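Local coordinates for Lmo2119 protein (Listeria monocytogenes serovar 1/2a, PDB 5HQH) that is of unknown function, the piece here being a YbbR-like domain of a longer protein that carries a signal sequence, at residues Tyr21-Lys24 and Thr25-Tyr28. Sequence-based numbering, arbitrary orientation. Where two conformers were deposited one is given.
Sequences YYDK and TNLY
D23 reaches forward with both carboxylate oxygens to T25 and N26, a compact example of how one aspartate can organise a turn. With CG anti to the backbone N (chi1 172°), D23 brings its carboxylate within reach of the amides of T25 and N26. OD1 accepts N26 N at 3.0 Å, approached from well above the carboxylate plane, and takes a second, weak bond from T25 N, which closes an Asx turn. Together with the backbone bond from L27 N to D23 O, 3.0 Å long, these bonds make up an Asx motif. OD2 is occupied separately: its syn lone pair receives N26 ND2 at 2.8 Å in a nearly straight bond (167°). The oxygen lies close to the amide plane of N26, although carboxylate and amide planes stand 78° apart.

The Y22 ring meets L27, its CD2 4.0 Å from L27 CB and its CE2 edge 3.4 Å from L27 O. K24 CG lies over one ring face, off-centre. Y22 OH passes 3.5 Å from Y28 CD1 and is hydrogen-bonded to I29 N, tying the ring to strand 27-30. K99 NZ, hydrogen-bonded to T25 O, lies beside the turn. Two good bonds from N26, one to each oxygen, fix the rotation of the D23 carboxylate; with the weak T25 N bond adding to OD1, they would probably stabilise its negative charge as the chain turns into strand 27-30.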
ATOM      1  N   TYR A  21       5.476  -6.269  -1.728  1.00 10.34           N
ATOM      2  CA  TYR A  21       6.198  -6.952  -2.779  1.00 10.54           C
ATOM      3  C   TYR A  21       7.685  -6.860  -2.525  1.00 10.64           C
ATOM      4  O   TYR A  21       8.200  -5.783  -2.237  1.00 10.76           O
ATOM      5  CB  TYR A  21       5.859  -6.326  -4.138  1.00 11.08           C
ATOM      6  CG  TYR A  21       4.401  -6.248  -4.455  1.00 11.50           C
ATOM      7  CD1 TYR A  21       3.575  -7.351  -4.380  1.00 11.77           C
ATOM      8  CD2 TYR A  21       3.834  -5.051  -4.899  1.00 12.49           C
ATOM      9  CE1 TYR A  21       2.205  -7.246  -4.711  1.00 12.90           C
ATOM     10  CE2 TYR A  21       2.502  -4.942  -5.225  1.00 13.65           C
ATOM     11  CZ  TYR A  21       1.680  -6.030  -5.137  1.00 13.49           C
ATOM     12  OH  TYR A  21       0.313  -5.878  -5.481  1.00 16.17           O
ATOM     13  N   TYR A  22       8.362  -8.003  -2.627  1.00 10.19           N
ATOM     14  CA  TYR A  22       9.794  -8.118  -2.337  1.00 10.58           C
ATOM     15  C   TYR A  22      10.282  -9.505  -2.619  1.00 10.78           C
ATOM     16  O   TYR A  22       9.496 -10.357  -3.030  1.00 11.22           O
ATOM     17  CB  TYR A  22      10.088  -7.728  -0.884  1.00 10.56           C
ATOM     18  CG  TYR A  22       9.484  -8.566   0.192  1.00 10.15           C
ATOM     19  CD1 TYR A  22       8.217  -8.296   0.697  1.00 10.70           C
ATOM     20  CD2 TYR A  22      10.196  -9.600   0.779  1.00 10.15           C
ATOM     21  CE1 TYR A  22       7.685  -9.031   1.753  1.00 10.95           C
ATOM     22  CE2 TYR A  22       9.679 -10.314   1.832  1.00 10.73           C
ATOM     23  CZ  TYR A  22       8.427 -10.034   2.303  1.00 10.68           C
ATOM     24  OH  TYR A  22       7.919 -10.730   3.395  1.00 11.96           O
ATOM     25  N   ASP A  23      11.579  -9.738  -2.419  1.00 10.26           N
ATOM     26  CA  ASP A  23      12.191 -11.064  -2.566  1.00 10.60           C
ATOM     27  C   ASP A  23      11.782 -11.922  -1.384  1.00 10.94           C
ATOM     28  O   ASP A  23      12.443 -11.927  -0.350  1.00 10.53           O
ATOM     29  CB  ASP A  23      13.701 -10.897  -2.680  1.00 10.45           C
ATOM     30  CG  ASP A  23      14.467 -12.191  -2.638  1.00 10.88           C
ATOM     31  OD1 ASP A  23      13.885 -13.282  -2.608  1.00 11.02           O
ATOM     32  OD2 ASP A  23      15.702 -12.126  -2.664  1.00 11.69           O
ATOM     33  N   LYS A  24      10.708 -12.678  -1.585  0.70 11.39           N
ATOM     34  CA  LYS A  24      10.161 -13.558  -0.566  0.70 12.06           C
ATOM     35  C   LYS A  24      10.994 -14.803  -0.378  0.70 11.84           C
ATOM     36  O   LYS A  24      10.879 -15.482   0.633  0.70 12.74           O
ATOM     37  CB  LYS A  24       8.707 -13.912  -0.922  0.70 13.93           C
ATOM     38  CG  LYS A  24       7.836 -12.656  -0.876  0.70 16.39           C
ATOM     39  CD  LYS A  24       6.499 -12.749  -1.549  0.70 19.13           C
ATOM     40  CE  LYS A  24       5.764 -11.423  -1.369  0.70 20.77           C
ATOM     41  NZ  LYS A  24       5.483 -11.125   0.064  0.70 22.87           N
ATOM     42  N   THR A  25      11.859 -15.111  -1.338  1.00 11.20           N
ATOM     43  CA  THR A  25      12.713 -16.265  -1.219  1.00 11.72           C
ATOM     44  C   THR A  25      13.751 -16.059  -0.107  1.00 11.16           C
ATOM     45  O   THR A  25      13.954 -16.928   0.743  1.00 11.54           O
ATOM     46  CB  THR A  25      13.413 -16.591  -2.568  1.00 12.31           C
ATOM     47  OG1 THR A  25      12.434 -17.179  -3.445  1.00 12.72           O
ATOM     48  CG2 THR A  25      14.577 -17.562  -2.416  1.00 12.68           C
ATOM     49  N   ASN A  26      14.416 -14.903  -0.125  1.00 10.46           N
ATOM     50  CA  ASN A  26      15.481 -14.605   0.848  1.00 10.50           C
ATOM     51  C   ASN A  26      15.106 -13.758   2.050  1.00  9.65           C
ATOM     52  O   ASN A  26      15.812 -13.791   3.056  1.00 10.34           O
ATOM     53  CB  ASN A  26      16.616 -13.875   0.131  1.00 10.82           C
ATOM     54  CG  ASN A  26      17.322 -14.756  -0.863  1.00 12.06           C
ATOM     55  OD1 ASN A  26      17.884 -15.812  -0.493  1.00 13.98           O
ATOM     56  ND2 ASN A  26      17.354 -14.317  -2.114  1.00 11.53           N
ATOM     57  N   LEU A  27      14.044 -12.978   1.928  1.00  9.41           N
ATOM     58  CA  LEU A  27      13.722 -11.976   2.919  1.00  9.84           C
ATOM     59  C   LEU A  27      12.364 -12.151   3.570  1.00  9.70           C
ATOM     60  O   LEU A  27      11.509 -12.872   3.063  1.00  9.82           O
ATOM     61  CB  LEU A  27      13.788 -10.583   2.274  1.00  9.97           C
ATOM     62  CG  LEU A  27      15.001 -10.263   1.406  1.00 10.52           C
ATOM     63  CD1 LEU A  27      14.788  -8.915   0.770  1.00 11.03           C
ATOM     64  CD2 LEU A  27      16.275 -10.309   2.228  1.00 11.07           C
ATOM     65  N   TYR A  28      12.210 -11.505   4.743  1.00 10.20           N
ATOM     66  CA  TYR A  28      10.913 -11.352   5.419  1.00 10.09           C
ATOM     67  C   TYR A  28      10.845  -9.908   5.875  1.00 10.42           C
ATOM     68  O   TYR A  28      11.826  -9.389   6.421  1.00 10.60           O
ATOM     69  CB  TYR A  28      10.719 -12.333   6.587  1.00 10.72           C
ATOM     70  CG  TYR A  28       9.318 -12.198   7.119  1.00 11.77           C
ATOM     71  CD1 TYR A  28       8.244 -12.568   6.332  1.00 13.13           C
ATOM     72  CD2 TYR A  28       9.057 -11.553   8.309  1.00 13.57           C
ATOM     73  CE1 TYR A  28       6.931 -12.388   6.739  1.00 14.65           C
ATOM     74  CE2 TYR A  28       7.745 -11.378   8.737  1.00 13.48           C
ATOM     75  CZ  TYR A  28       6.693 -11.790   7.945  1.00 14.53           C
ATOM     76  OH  TYR A  28       5.370 -11.613   8.369  1.00 16.00           O
TER